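Long-range contacts in nuclease-like protein (Chaetomium thermophilum, PDB 6GRB), which probably resolves four-way DNA junctions and cleaves 5' flaps as the metal-dependent nuclease GEN1, this chain holding its nuclease core and the GEN1 C-terminal domain: residues Thr377-Val382 with Leu440-Glu445; Leu21-Leu26 with Pro444-Lys449. All coordinates share one frame; numbering follows the deposited sequence.

Contact 1 (Thr377-Val382 with Leu440-Glu445); sequences TPELRV and LAWVPE
R381 lies across the indole of W442 on the three-stranded antiparallel sheet of the GEN1 C-terminal domain, an arrangement consistent with the chromodomain known from human GEN1. L380 with V443 and V382 with A441 form hydrogen-bonded pairs, each joined by two backbone bonds such as L380 N to V443 O, 2.9 Å. R381 and W442 form a non-hydrogen-bonded pair whose side chains share one face; L380, V382, A441 and V443 line the other. R381 CG stands anti to the backbone N (chi1 -175°) and the chain bends at chi2 (69°), which lays its aliphatic part over the indole. R381 CB is 3.8 Å from the centroid of the W442 six-membered ring, and R381 CD sits 3.6 Å above the middle of the indole plane. Beyond it the guanidinium is canted 41° to the ring in an off-centre cation-pi contact, R381 CZ being 4.4 Å from the centroid of the W442 five-membered ring. R381 NH1 approaches W442 NE1 to 3.1 Å, but both are donors and no bond forms. L440 CB covers one face of the guanidinium near its rim, while E379 O meets the indole at its edge, 3.7 Å from W442 CZ3. R369 of strand 364-371 adds a second cation-pi contact to W442 and a salt bridge to E379 OE2. An alanine in place of W442 removes the indole under the R381 methylenes, and the guanidinium would probably be less firmly fixed and R369 left without its cation-pi partner. At the far end P444 occupies the N-cap position before the next helix, and the pairing runs on into that helix's first residue: E445 N gives a nearly straight 2.8 Å bond to P378 O, reaching it from out of the carbonyl plane.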
loop_
_atom_site.group_PDB
_atom_site.type_symbol
_atom_site.label_atom_id
_atom_site.label_comp_id
_atom_site.label_asym_id
_atom_site.label_seq_id
_atom_site.Cartn_x
_atom_site.Cartn_y
_atom_site.Cartn_z
ATOM N N THR A 377 -12.231 2.181 15.135
ATOM C CA THR A 377 -11.867 0.818 15.502
ATOM C C THR A 377 -11.721 0.725 17.016
ATOM O O THR A 377 -11.010 1.546 17.621
ATOM C CB THR A 377 -10.567 0.384 14.861
ATOM O OG1 THR A 377 -10.609 0.654 13.460
ATOM C CG2 THR A 377 -10.370 -1.110 15.069
ATOM N N PRO A 378 -12.378 -0.232 17.669
ATOM C CA PRO A 378 -12.232 -0.363 19.127
ATOM C C PRO A 378 -10.796 -0.689 19.507
ATOM O O PRO A 378 -10.189 -1.608 18.965
ATOM C CB PRO A 378 -13.186 -1.511 19.476
ATOM C CG PRO A 378 -14.198 -1.485 18.384
ATOM C CD PRO A 378 -13.473 -1.063 17.142
ATOM N N GLU A 379 -10.250 0.076 20.446
ATOM C CA GLU A 379 -8.902 -0.155 20.932
ATOM C C GLU A 379 -8.940 -0.311 22.437
ATOM O O GLU A 379 -9.802 0.256 23.115
ATOM C CB GLU A 379 -7.955 0.980 20.547
ATOM C CG GLU A 379 -7.640 1.042 19.057
ATOM C CD GLU A 379 -6.754 2.224 18.711
ATOM O OE1 GLU A 379 -5.656 2.002 18.160
ATOM O OE2 GLU A 379 -7.152 3.370 19.013
ATOM N N LEU A 380 -8.012 -1.101 22.953
ATOM C CA LEU A 380 -7.861 -1.290 24.386
ATOM C C LEU A 380 -6.514 -0.729 24.824
ATOM O O LEU A 380 -5.504 -0.887 24.121
ATOM C CB LEU A 380 -7.990 -2.774 24.759
ATOM C CG LEU A 380 -9.382 -3.422 24.590
ATOM C CD1 LEU A 380 -9.389 -4.871 25.046
ATOM C CD2 LEU A 380 -10.425 -2.627 25.346
ATOM N N ARG A 381 -6.511 -0.052 25.968
ATOM C CA ARG A 381 -5.304 0.562 26.520
ATOM C C ARG A 381 -4.514 -0.506 27.264
ATOM O O ARG A 381 -4.939 -0.972 28.324
ATOM C CB ARG A 381 -5.675 1.711 27.458
ATOM C CG ARG A 381 -4.506 2.486 27.990
ATOM C CD ARG A 381 -3.849 3.289 26.890
ATOM N NE ARG A 381 -3.004 4.345 27.441
ATOM C CZ ARG A 381 -2.240 5.160 26.714
ATOM N NH1 ARG A 381 -2.212 5.040 25.389
ATOM N NH2 ARG A 381 -1.494 6.089 27.314
ATOM N N VAL A 382 -3.406 -0.946 26.683
ATOM C CA VAL A 382 -2.639 -2.023 27.297
ATOM C C VAL A 382 -1.270 -1.648 27.840
ATOM O O VAL A 382 -0.546 -0.836 27.264
ATOM C CB VAL A 382 -2.467 -3.205 26.321
ATOM C CG1 VAL A 382 -1.562 -4.266 26.928
ATOM C CG2 VAL A 382 -3.821 -3.794 25.957
ATOM N N LEU A 440 2.411 2.145 28.058
ATOM C CA LEU A 440 1.028 1.985 27.636
ATOM C C LEU A 440 0.924 2.191 26.135
ATOM O O LEU A 440 1.578 3.076 25.582
ATOM C CB LEU A 440 0.090 2.977 28.348
ATOM C CG LEU A 440 -0.057 2.952 29.871
ATOM C CD1 LEU A 440 -1.150 3.898 30.286
ATOM C CD2 LEU A 440 -0.358 1.559 30.392
ATOM N N ALA A 441 0.091 1.387 25.483
ATOM C CA ALA A 441 -0.194 1.532 24.065
ATOM C C ALA A 441 -1.664 1.236 23.798
ATOM O O ALA A 441 -2.296 0.463 24.522
ATOM C CB ALA A 441 0.668 0.591 23.227
ATOM N N TRP A 442 -2.200 1.850 22.748
ATOM C CA TRP A 442 -3.526 1.511 22.243
ATOM C C TRP A 442 -3.394 0.427 21.178
ATOM O O TRP A 442 -2.731 0.632 20.149
ATOM C CB TRP A 442 -4.240 2.733 21.663
ATOM C CG TRP A 442 -4.692 3.753 22.664
ATOM C CD1 TRP A 442 -4.141 4.976 22.881
ATOM C CD2 TRP A 442 -5.815 3.657 23.553
ATOM N NE1 TRP A 442 -4.833 5.644 23.861
ATOM C CE2 TRP A 442 -5.869 4.856 24.287
ATOM C CE3 TRP A 442 -6.777 2.673 23.797
ATOM C CZ2 TRP A 442 -6.848 5.100 25.250
ATOM C CZ3 TRP A 442 -7.751 2.912 24.741
ATOM C CH2 TRP A 442 -7.777 4.113 25.465
ATOM N N VAL A 443 -4.032 -0.717 21.413
ATOM C CA VAL A 443 -3.980 -1.837 20.471
ATOM C C VAL A 443 -5.407 -2.213 20.086
ATOM O O VAL A 443 -6.295 -2.225 20.958
ATOM C CB VAL A 443 -3.206 -3.026 21.064
ATOM C CG1 VAL A 443 -3.164 -4.183 20.084
ATOM C CG2 VAL A 443 -1.794 -2.590 21.433
ATOM N N PRO A 444 -5.677 -2.477 18.803
ATOM C CA PRO A 444 -7.053 -2.834 18.384
ATOM C C PRO A 444 -7.585 -4.051 19.124
ATOM O O PRO A 444 -6.909 -5.073 19.239
ATOM C CB PRO A 444 -6.905 -3.101 16.881
ATOM C CG PRO A 444 -5.755 -2.201 16.472
ATOM C CD PRO A 444 -4.804 -2.182 17.648
ATOM N N GLU A 445 -8.823 -3.928 19.616
ATOM C CA GLU A 445 -9.423 -4.950 20.476
ATOM C C GLU A 445 -9.424 -6.332 19.818
ATOM O O GLU A 445 -9.234 -7.346 20.500
ATOM C CB GLU A 445 -10.854 -4.540 20.864
ATOM C CG GLU A 445 -11.546 -5.497 21.800
ATOM C CD GLU A 445 -13.003 -5.119 22.059
ATOM O OE1 GLU A 445 -13.600 -4.455 21.187
ATOM O OE2 GLU A 445 -13.565 -5.483 23.127
#

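Contact 2 (Leu21-Leu26 with Pro444-Lys449); sequences LAIDHL and PETILK
I23 meets the nearest thing to a flat group in this contact, the puckered ring of P444, at the ring carbons CB and CG; no aromatic ring, amide or charged plane takes part across the two helices. I23 CD1 comes to 3.6 Å from P444 CB, with I23 CG1 a little farther off, and the two side chains lie roughly perpendicular. The rest is packing without a hydrogen bond, aliphatic but for the T446 hydroxyl and concentrated on I23, whose side chain lies between helices with axes 10.5 Å apart and inclined at 44°. Its CG1 stands beside the backbone N (chi1 -65°), carrying CD1 to P444 and I447, while the CG2 branch, anti to that N, goes to T446. I23 CG2 lies only 3.2 Å from T446 OG1, a close methyl-to-hydroxyl contact in which the two side chains run alongside one another, pointing opposite ways. On the next turn along helix 18-29, L26 adds a second apolar contact through its CD2 methyl. I447 CG1, set beside its own backbone N (chi1 -74°), meets both, 3.6 Å from I23 CD1 and 3.8 Å from L26 CD2. P444 O accepts L448 N at 3.3 Å, tying the residue that packs on I23 to the first turn of the helix bearing T446 and I447. The contact joins the XPG N-terminal part of the nuclease to the GEN1 C-terminal domain. Helix 318-340 flanks both partners, its L339 touching L26 and I447, and V335 and C338 touching I447. T377 of strand 377-384 packs on I23, and E27 of helix 18-29 touches T446.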
loop_
_atom_site.group_PDB
_atom_site.type_symbol
_atom_site.label_atom_id
_atom_site.label_comp_id
_atom_site.label_asym_id
_atom_site.label_seq_id
_atom_site.Cartn_x
_atom_site.Cartn_y
_atom_site.Cartn_z
ATOM N N LEU A 21 -8.913 -0.712 7.677
ATOM C CA LEU A 21 -8.823 -1.710 6.618
ATOM C C LEU A 21 -8.188 -2.987 7.129
ATOM O O LEU A 21 -8.652 -4.087 6.818
ATOM C CB LEU A 21 -8.014 -1.173 5.444
ATOM C CG LEU A 21 -8.643 -0.101 4.579
ATOM C CD1 LEU A 21 -7.552 0.491 3.695
ATOM C CD2 LEU A 21 -9.773 -0.688 3.744
ATOM N N ALA A 22 -7.094 -2.861 7.881
ATOM C CA ALA A 22 -6.422 -4.044 8.409
ATOM C C ALA A 22 -7.344 -4.847 9.328
ATOM O O ALA A 22 -7.427 -6.076 9.221
ATOM C CB ALA A 22 -5.149 -3.630 9.153
ATOM N N ILE A 23 -8.041 -4.167 10.246
ATOM C CA ILE A 23 -8.823 -4.887 11.239
ATOM C C ILE A 23 -10.144 -5.405 10.653
ATOM O O ILE A 23 -10.622 -6.473 11.054
ATOM C CB ILE A 23 -9.039 -3.994 12.468
ATOM C CG1 ILE A 23 -7.699 -3.707 13.152
ATOM C CG2 ILE A 23 -9.993 -4.632 13.458
ATOM C CD1 ILE A 23 -7.055 -4.925 13.837
ATOM N N ASP A 24 -10.756 -4.668 9.716
ATOM C CA ASP A 24 -11.930 -5.178 9.013
ATOM C C ASP A 24 -11.585 -6.471 8.294
ATOM O O ASP A 24 -12.302 -7.482 8.398
ATOM C CB ASP A 24 -12.440 -4.146 8.004
ATOM C CG ASP A 24 -13.319 -3.058 8.634
ATOM O OD1 ASP A 24 -13.683 -3.140 9.843
ATOM O OD2 ASP A 24 -13.686 -2.114 7.889
ATOM N N HIS A 25 -10.468 -6.455 7.573
ATOM C CA HIS A 25 -10.047 -7.622 6.809
ATOM C C HIS A 25 -9.706 -8.790 7.727
ATOM O O HIS A 25 -10.099 -9.938 7.453
ATOM C CB HIS A 25 -8.859 -7.258 5.930
ATOM C CG HIS A 25 -8.445 -8.353 5.007
ATOM N ND1 HIS A 25 -7.662 -9.414 5.412
ATOM C CD2 HIS A 25 -8.709 -8.555 3.696
ATOM C CE1 HIS A 25 -7.477 -10.229 4.390
ATOM N NE2 HIS A 25 -8.090 -9.723 3.336
ATOM N N LEU A 26 -8.985 -8.511 8.821
ATOM C CA LEU A 26 -8.692 -9.541 9.814
ATOM C C LEU A 26 -9.979 -10.144 10.381
ATOM O O LEU A 26 -10.055 -11.357 10.611
ATOM C CB LEU A 26 -7.815 -8.939 10.915
ATOM C CG LEU A 26 -7.468 -9.738 12.165
ATOM C CD1 LEU A 26 -7.080 -11.184 11.807
ATOM C CD2 LEU A 26 -6.366 -9.024 12.986
ATOM N N PRO A 444 -5.677 -2.477 18.803
ATOM C CA PRO A 444 -7.053 -2.834 18.384
ATOM C C PRO A 444 -7.585 -4.051 19.124
ATOM O O PRO A 444 -6.909 -5.073 19.239
ATOM C CB PRO A 444 -6.905 -3.101 16.881
ATOM C CG PRO A 444 -5.755 -2.201 16.472
ATOM C CD PRO A 444 -4.804 -2.182 17.648
ATOM N N GLU A 445 -8.823 -3.928 19.616
ATOM C CA GLU A 445 -9.423 -4.950 20.476
ATOM C C GLU A 445 -9.424 -6.332 19.818
ATOM O O GLU A 445 -9.234 -7.346 20.500
ATOM C CB GLU A 445 -10.854 -4.540 20.864
ATOM C CG GLU A 445 -11.546 -5.497 21.800
ATOM C CD GLU A 445 -13.003 -5.119 22.059
ATOM O OE1 GLU A 445 -13.600 -4.455 21.187
ATOM O OE2 GLU A 445 -13.565 -5.483 23.127
ATOM N N THR A 446 -9.638 -6.410 18.503
ATOM C CA THR A 446 -9.712 -7.756 17.957
ATOM C C THR A 446 -8.334 -8.391 17.839
ATOM O O THR A 446 -8.219 -9.623 17.885
ATOM C CB THR A 446 -10.456 -7.786 16.614
ATOM O OG1 THR A 446 -9.804 -6.946 15.662
ATOM C CG2 THR A 446 -11.889 -7.364 16.772
ATOM N N ILE A 447 -7.271 -7.592 17.735
ATOM C CA ILE A 447 -5.943 -8.195 17.814
ATOM C C ILE A 447 -5.697 -8.750 19.218
ATOM O O ILE A 447 -5.057 -9.794 19.384
ATOM C CB ILE A 447 -4.855 -7.189 17.373
ATOM C CG1 ILE A 447 -4.879 -7.023 15.860
ATOM C CG2 ILE A 447 -3.465 -7.645 17.812
ATOM C CD1 ILE A 447 -3.720 -6.259 15.313
ATOM N N LEU A 448 -6.252 -8.113 20.240
ATOM C CA LEU A 448 -6.047 -8.588 21.606
ATOM C C LEU A 448 -6.905 -9.809 21.936
ATOM O O LEU A 448 -6.526 -10.617 22.792
ATOM C CB LEU A 448 -6.329 -7.457 22.599
ATOM C CG LEU A 448 -5.486 -6.183 22.570
ATOM C CD1 LEU A 448 -5.891 -5.300 23.734
ATOM C CD2 LEU A 448 -4.013 -6.494 22.625
ATOM N N LYS A 449 -8.064 -9.959 21.295
ATOM C CA LYS A 449 -8.847 -11.158 21.548
ATOM C C LYS A 449 -8.156 -12.400 21.002
ATOM O O LYS A 449 -8.379 -13.495 21.528
ATOM C CB LYS A 449 -10.247 -11.000 20.964
ATOM C CG LYS A 449 -11.078 -9.932 21.670
ATOM C CD LYS A 449 -12.447 -9.791 21.047
ATOM C CE LYS A 449 -13.282 -8.750 21.761
ATOM N NZ LYS A 449 -14.644 -8.552 21.167
#

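Overall arrangement
Helix 18-29 near the N terminus stays without its partner here until the chain has passed through the nuclease core, helix 318-340 and strand 364-371. Strand 377-384 follows, and contact 1 closes the shorter loop when strand 439-444 returns beside it, across a span that is partly unmodelled. The chain then passes directly into helix 445-451, where contact 2 closes the far longer loop back to helix 18-29, so contact 1 nests inside contact 2. They share P444 and E445. L448 packs on L380, V382 and V443, and T377 reaches I23, joining sheet, helix and nuclease part.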